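Local coordinates for malonyl CoA-acyl carrier protein transacylase (Mycobacterium tuberculosis, PDB 2QC3) that transfers the malonyl group from malonyl-CoA to holo-acyl carrier protein, supplying malonyl-ACP for fatty acid biosynthesis, at residues A[85-93]-A[219-227]; A[95-105]-A[237-245]. One frame throughout, in Å; residues are numbered along the deposited sequence.

Interaction 1: residues A[85-93]-A[219-227]; sequences DVIVAGHSV and TATLLSNRD. With ACY (acetic acid), chain B.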
# COMPACT_ATOMS: atom_id res chain seq x y z
N ASP A 85 3.04 21.74 4.94
CA ASP A 85 3.14 21.11 3.63
C ASP A 85 3.50 19.64 3.73
O ASP A 85 4.36 19.25 4.52
CB ASP A 85 4.15 21.83 2.74
CG ASP A 85 3.57 23.06 2.08
OD1 ASP A 85 3.75 24.17 2.62
OD2 ASP A 85 2.93 22.91 1.02
N VAL A 86 2.84 18.83 2.91
CA VAL A 86 3.09 17.41 2.93
C VAL A 86 3.30 16.84 1.53
O VAL A 86 2.97 17.46 0.52
CB VAL A 86 1.92 16.66 3.58
CG1 VAL A 86 1.67 17.19 4.99
CG2 VAL A 86 0.66 16.80 2.73
N ILE A 87 3.86 15.64 1.48
CA ILE A 87 4.08 14.93 0.23
C ILE A 87 3.50 13.56 0.61
O ILE A 87 3.85 13.00 1.65
CB ILE A 87 5.59 14.85 -0.12
CG1 ILE A 87 5.77 14.49 -1.60
CG2 ILE A 87 6.31 13.87 0.78
CD1 ILE A 87 5.12 13.21 -2.01
N VAL A 88 2.59 13.04 -0.21
CA VAL A 88 1.94 11.77 0.09
C VAL A 88 2.38 10.63 -0.82
O VAL A 88 2.63 10.83 -2.01
CB VAL A 88 0.40 11.90 -0.02
CG1 VAL A 88 -0.30 10.70 0.60
CG2 VAL A 88 -0.06 13.19 0.63
N ALA A 89 2.46 9.43 -0.25
CA ALA A 89 2.85 8.25 -1.02
C ALA A 89 2.36 6.98 -0.32
O ALA A 89 2.37 6.91 0.91
CB ALA A 89 4.36 8.19 -1.19
N GLY A 90 1.92 6.00 -1.11
CA GLY A 90 1.46 4.76 -0.53
C GLY A 90 2.07 3.59 -1.27
O GLY A 90 2.48 3.70 -2.42
N HIS A 91 2.14 2.45 -0.60
CA HIS A 91 2.70 1.26 -1.21
C HIS A 91 1.60 0.28 -1.58
O HIS A 91 0.82 -0.13 -0.73
CB HIS A 91 3.74 0.62 -0.28
CG HIS A 91 4.36 -0.64 -0.82
ND1 HIS A 91 5.70 -0.75 -1.14
CD2 HIS A 91 3.80 -1.83 -1.17
CE1 HIS A 91 5.94 -1.94 -1.67
NE2 HIS A 91 4.80 -2.61 -1.70
N SER A 92 1.54 -0.06 -2.87
CA SER A 92 0.57 -1.03 -3.38
C SER A 92 -0.88 -0.65 -3.08
O SER A 92 -1.33 0.39 -3.54
CB SER A 92 0.88 -2.42 -2.81
OG SER A 92 2.16 -2.88 -3.19
N VAL A 93 -1.61 -1.47 -2.33
CA VAL A 93 -2.97 -1.08 -2.01
C VAL A 93 -2.96 0.24 -1.20
O VAL A 93 -3.94 0.98 -1.22
CB VAL A 93 -3.71 -2.17 -1.22
CG1 VAL A 93 -3.07 -2.39 0.15
CG2 VAL A 93 -5.17 -1.75 -1.08
N THR A 219 -4.81 17.58 -3.52
CA THR A 219 -4.59 18.80 -2.75
C THR A 219 -3.15 18.84 -2.24
O THR A 219 -2.73 19.81 -1.61
CB THR A 219 -5.54 18.88 -1.53
OG1 THR A 219 -5.26 17.80 -0.63
CG2 THR A 219 -6.99 18.77 -2.00
N ALA A 220 -2.40 17.78 -2.50
CA ALA A 220 -1.02 17.71 -2.07
C ALA A 220 -0.19 16.94 -3.09
O ALA A 220 -0.75 16.28 -3.97
CB ALA A 220 -0.93 17.02 -0.71
N THR A 221 1.13 17.05 -2.99
CA THR A 221 2.01 16.32 -3.90
C THR A 221 1.75 14.84 -3.65
O THR A 221 1.99 14.32 -2.55
CB THR A 221 3.49 16.63 -3.61
OG1 THR A 221 3.69 18.05 -3.63
CG2 THR A 221 4.38 15.97 -4.65
N LEU A 222 1.25 14.16 -4.67
CA LEU A 222 0.93 12.74 -4.57
C LEU A 222 1.80 11.93 -5.52
O LEU A 222 1.73 12.10 -6.74
CB LEU A 222 -0.55 12.52 -4.91
CG LEU A 222 -1.16 11.11 -4.88
CD1 LEU A 222 -1.15 10.53 -3.46
CD2 LEU A 222 -2.58 11.18 -5.39
N LEU A 223 2.63 11.06 -4.96
CA LEU A 223 3.52 10.22 -5.75
C LEU A 223 2.82 8.93 -6.16
O LEU A 223 1.83 8.53 -5.55
CB LEU A 223 4.78 9.88 -4.95
CG LEU A 223 5.59 11.08 -4.47
CD1 LEU A 223 6.88 10.59 -3.82
CD2 LEU A 223 5.90 11.99 -5.66
N SER A 224 3.35 8.28 -7.20
CA SER A 224 2.80 7.04 -7.71
C SER A 224 3.85 5.93 -7.74
O SER A 224 5.01 6.18 -8.06
CB SER A 224 2.24 7.25 -9.12
OG SER A 224 1.80 6.02 -9.67
N ASN A 225 3.42 4.71 -7.42
CA ASN A 225 4.28 3.53 -7.42
C ASN A 225 4.76 3.23 -8.84
O ASN A 225 5.71 2.48 -9.04
CB ASN A 225 3.51 2.31 -6.90
CG ASN A 225 3.30 2.34 -5.40
OD1 ASN A 225 2.53 1.54 -4.87
ND2 ASN A 225 3.98 3.25 -4.70
N ARG A 226 4.08 3.80 -9.82
CA ARG A 226 4.43 3.59 -11.22
C ARG A 226 5.89 3.96 -11.49
O ARG A 226 6.66 3.17 -12.05
CB ARG A 226 3.53 4.44 -12.11
CG ARG A 226 3.84 4.31 -13.59
CD ARG A 226 3.00 5.27 -14.41
NE ARG A 226 3.09 4.95 -15.83
CZ ARG A 226 2.61 5.72 -16.81
NH1 ARG A 226 2.01 6.87 -16.53
NH2 ARG A 226 2.74 5.34 -18.07
N ASP A 227 6.26 5.17 -11.09
CA ASP A 227 7.61 5.66 -11.34
C ASP A 227 8.13 6.63 -10.28
O ASP A 227 9.10 7.35 -10.51
CB ASP A 227 7.65 6.34 -12.70
CG ASP A 227 6.56 7.38 -12.86
OD1 ASP A 227 6.42 7.93 -13.97
OD2 ASP A 227 5.83 7.64 -11.88
C ACY B . -1.13 -5.03 -3.00
O ACY B . -1.49 -4.80 -4.14
OXT ACY B . -1.55 -4.25 -1.99
CH3 ACY B . -0.21 -6.18 -2.71
O HOH W 1 2.18 19.44 -1.22
O HOH W 2 1.37 6.41 -3.79
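Strand 86-90 and short strand 221-222 run parallel, bridged at Val88 and Leu222: Val88 N donates to Thr221 O (2.7 Å) and Leu223 N to Val88 O (3.0 Å), both nearly straight. At one end a water takes over the pairing, donating to Val86 O and accepting from Thr221 N. Beyond strand 221-222 the side chain of Asn225 replaces the backbone. Its ND2 gives a bent bond to Gly90 O at 2.8 Å, tilted from the amide plane, while OD1 accepts from Ser92 N at 2.7 Å in the carbonyl plane, which fixes the amide's rotation. Ile87 has CG1 anti to its backbone N (chi1 -163°), which sets CG1 across Thr221 CG2, 3.7 Å away, and presses CD1 tightly against Leu223 CG (3.3 Å). Val88 CB meets Leu222 CD1 on the other face, at 4.0 Å. Ser92, the probable active-site serine, sits in a strained turn (phi 57°, psi -118°) consistent with a nucleophile elbow. Val93 N donates to OXT of an acetic acid molecule, probably from the crystallisation liquor. Strand 221-222 is outermost in the parallel sheet, strand 2-7 pairs with the far side of 86-90, and helices 94-101 and 251-260 cover the two faces.

Interaction 2: residues A[95-105]-A[237-245]; sequences EIAAYAIAGVI and AMDTLVSQL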
# COMPACT_ATOMS: atom_id res chain seq x y z
N GLU A 95 -1.75 2.88 -1.93
CA GLU A 95 -1.97 4.03 -2.81
C GLU A 95 -3.40 4.57 -2.73
O GLU A 95 -3.62 5.77 -2.84
CB GLU A 95 -1.63 3.69 -4.25
CG GLU A 95 -0.16 3.44 -4.50
CD GLU A 95 0.25 3.77 -5.91
OE1 GLU A 95 1.10 4.66 -6.08
OE2 GLU A 95 -0.30 3.15 -6.84
N ILE A 96 -4.37 3.68 -2.56
CA ILE A 96 -5.77 4.13 -2.49
C ILE A 96 -5.96 5.04 -1.28
O ILE A 96 -6.64 6.07 -1.38
CB ILE A 96 -6.75 2.92 -2.41
CG1 ILE A 96 -6.77 2.18 -3.75
CG2 ILE A 96 -8.15 3.41 -2.07
CD1 ILE A 96 -7.60 0.91 -3.76
N ALA A 97 -5.36 4.67 -0.16
CA ALA A 97 -5.43 5.47 1.05
C ALA A 97 -4.67 6.78 0.82
O ALA A 97 -5.13 7.85 1.21
CB ALA A 97 -4.82 4.70 2.23
N ALA A 98 -3.51 6.67 0.16
CA ALA A 98 -2.70 7.86 -0.15
C ALA A 98 -3.51 8.84 -1.00
O ALA A 98 -3.43 10.05 -0.81
CB ALA A 98 -1.44 7.45 -0.89
N TYR A 99 -4.29 8.30 -1.94
CA TYR A 99 -5.12 9.13 -2.80
C TYR A 99 -6.15 9.90 -1.98
O TYR A 99 -6.38 11.08 -2.22
CB TYR A 99 -5.82 8.28 -3.85
CG TYR A 99 -4.99 8.01 -5.08
CD1 TYR A 99 -3.62 7.78 -4.97
CD2 TYR A 99 -5.57 7.97 -6.35
CE1 TYR A 99 -2.85 7.52 -6.09
CE2 TYR A 99 -4.81 7.70 -7.48
CZ TYR A 99 -3.45 7.48 -7.35
OH TYR A 99 -2.68 7.23 -8.45
N ALA A 100 -6.76 9.22 -1.02
CA ALA A 100 -7.75 9.85 -0.17
C ALA A 100 -7.07 10.89 0.71
O ALA A 100 -7.59 11.98 0.94
CB ALA A 100 -8.46 8.80 0.70
N ILE A 101 -5.88 10.56 1.21
CA ILE A 101 -5.15 11.50 2.05
C ILE A 101 -4.85 12.76 1.24
O ILE A 101 -5.01 13.87 1.74
CB ILE A 101 -3.85 10.87 2.59
CG1 ILE A 101 -4.21 9.82 3.65
CG2 ILE A 101 -2.93 11.94 3.17
CD1 ILE A 101 -3.04 8.92 4.07
N ALA A 102 -4.45 12.57 -0.01
CA ALA A 102 -4.13 13.68 -0.90
C ALA A 102 -5.37 14.33 -1.53
O ALA A 102 -5.24 15.15 -2.44
CB ALA A 102 -3.17 13.22 -1.99
N GLY A 103 -6.55 13.95 -1.06
CA GLY A 103 -7.79 14.54 -1.55
C GLY A 103 -8.30 14.18 -2.93
O GLY A 103 -9.19 14.85 -3.45
N VAL A 104 -7.78 13.11 -3.53
CA VAL A 104 -8.24 12.72 -4.85
C VAL A 104 -9.59 12.01 -4.79
O VAL A 104 -10.42 12.18 -5.67
CB VAL A 104 -7.20 11.81 -5.54
CG1 VAL A 104 -7.75 11.28 -6.86
CG2 VAL A 104 -5.93 12.61 -5.79
N ILE A 105 -9.79 11.23 -3.73
CA ILE A 105 -11.04 10.49 -3.55
C ILE A 105 -11.51 10.53 -2.10
O ILE A 105 -10.70 10.68 -1.18
CB ILE A 105 -10.87 9.00 -3.96
CG1 ILE A 105 -9.70 8.38 -3.19
CG2 ILE A 105 -10.65 8.89 -5.47
CD1 ILE A 105 -9.44 6.92 -3.53
N ALA A 237 -4.00 10.55 -12.00
CA ALA A 237 -3.88 9.73 -10.80
C ALA A 237 -4.72 8.45 -10.88
O ALA A 237 -4.22 7.36 -10.61
CB ALA A 237 -4.30 10.53 -9.57
N MET A 238 -5.98 8.58 -11.27
CA MET A 238 -6.84 7.40 -11.34
C MET A 238 -6.41 6.42 -12.42
O MET A 238 -6.41 5.21 -12.19
CB MET A 238 -8.30 7.81 -11.54
CG MET A 238 -8.86 8.63 -10.39
SD MET A 238 -8.57 7.86 -8.77
CE MET A 238 -9.82 6.55 -8.79
N ASP A 239 -6.06 6.93 -13.60
CA ASP A 239 -5.61 6.06 -14.69
C ASP A 239 -4.37 5.29 -14.26
O ASP A 239 -4.23 4.11 -14.55
CB ASP A 239 -5.28 6.89 -15.95
CG ASP A 239 -6.53 7.44 -16.62
OD1 ASP A 239 -7.63 6.96 -16.32
OD2 ASP A 239 -6.39 8.35 -17.47
N THR A 240 -3.47 5.97 -13.56
CA THR A 240 -2.25 5.33 -13.09
C THR A 240 -2.56 4.30 -12.01
O THR A 240 -1.95 3.22 -11.99
CB THR A 240 -1.27 6.38 -12.54
OG1 THR A 240 -0.87 7.24 -13.62
CG2 THR A 240 -0.04 5.72 -11.94
N LEU A 241 -3.51 4.62 -11.13
CA LEU A 241 -3.91 3.70 -10.07
C LEU A 241 -4.45 2.40 -10.66
O LEU A 241 -4.09 1.31 -10.22
CB LEU A 241 -4.97 4.35 -9.17
CG LEU A 241 -5.66 3.45 -8.13
CD1 LEU A 241 -4.64 2.88 -7.18
CD2 LEU A 241 -6.70 4.24 -7.38
N VAL A 242 -5.32 2.52 -11.66
CA VAL A 242 -5.90 1.33 -12.29
C VAL A 242 -4.79 0.50 -12.93
O VAL A 242 -4.70 -0.71 -12.73
CB VAL A 242 -6.93 1.73 -13.36
CG1 VAL A 242 -7.47 0.48 -14.05
CG2 VAL A 242 -8.06 2.51 -12.71
N SER A 243 -3.94 1.17 -13.69
CA SER A 243 -2.84 0.51 -14.37
C SER A 243 -1.86 -0.18 -13.41
O SER A 243 -1.32 -1.24 -13.73
CB SER A 243 -2.10 1.53 -15.24
OG SER A 243 -1.06 0.91 -15.96
N GLN A 244 -1.65 0.39 -12.23
CA GLN A 244 -0.73 -0.20 -11.26
C GLN A 244 -1.13 -1.61 -10.86
O GLN A 244 -0.33 -2.37 -10.31
CB GLN A 244 -0.64 0.67 -10.00
CG GLN A 244 0.42 1.74 -10.10
CD GLN A 244 1.77 1.16 -10.45
OE1 GLN A 244 2.38 0.43 -9.66
NE2 GLN A 244 2.23 1.47 -11.64
N LEU A 245 -2.38 -1.97 -11.13
CA LEU A 245 -2.88 -3.29 -10.79
C LEU A 245 -1.98 -4.39 -11.34
O LEU A 245 -1.72 -5.38 -10.66
CB LEU A 245 -4.30 -3.46 -11.33
CG LEU A 245 -5.17 -4.49 -10.62
CD1 LEU A 245 -5.29 -4.14 -9.14
CD2 LEU A 245 -6.56 -4.53 -11.26
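The ring of Tyr99 meets helix 237-243 with its edge: Ala237 O and Met238 SD both lie near the ring plane, while Leu241 CB approaches obliquely. Met238 SD stands 5.0 Å from the ring centroid, 86° off the normal, an edge-on Met-aromatic contact nearest Tyr99 CD2. The methyl of Ala237 packs against one side of the ring, 3.6 Å from Tyr99 CE2, while Leu241 CD2 reaches the other side, touching CD2 and CE2. Tyr99 OH donates a 2.7 Å hydrogen bond to Ala237 O from above the carbonyl plane, 38° out of it. The same oxygen takes the helical bond from Leu241 N, which arrives from the opposite face, so the tyrosine adds to the helix bond without displacing it.

Around this ring the contact is apolar. Met238 bends twice along its chain, bringing its sulfur to the Tyr99 ring edge and to Val104 CG1 and Ile105 CG2, just past the end of helix 95-101. Leu241, with CG anti to the backbone N, extends CD1 to Ile96 CG1 at 4.1 Å. The two helices run nearly antiparallel, 168° between directions, with axes 11.4 Å apart, a spacing bridged by these larger side chains. A Schellman motif at Gly103 ends helix 95-101 and turns the chain so that Val104 and Ile105 face Met238.

Near the other end, Glu95 OE2 lies 3.6 Å from Gln244 CG, while its OE1 is engaged by the backbone N of Asn225. Gln244 O in turn accepts from ND1 of His195, probably an active-site residue. The buried Tyr99 hydroxyl is satisfied by a backbone carbonyl within a mostly apolar interface, while Glu95 and Gln244 lie at the end nearer the probable catalytic centre.

Interactions 1 and 2 are built from two strand-to-helix connections, well separated in the sequence: strand 86-90 leads into helix 94-101, and strand 221-222 leads on to helix 234-243, so the strands pair in one contact and the helices pack in the other, with centres about 8 Å apart. They are joined directly by Glu95 OE1 and Asn225 N, a probable hydrogen bond of 2.7 Å, and by a second probable hydrogen bond, Thr219 N to Ala102 O, also 2.7 Å. Asn225 thus links Glu95 to the turn carrying Ser92. The nearest side-chain atoms of Ser92 and of Gln244 are about 3 Å and about 4 Å from those of His195, so both contacts border the probable catalytic pair.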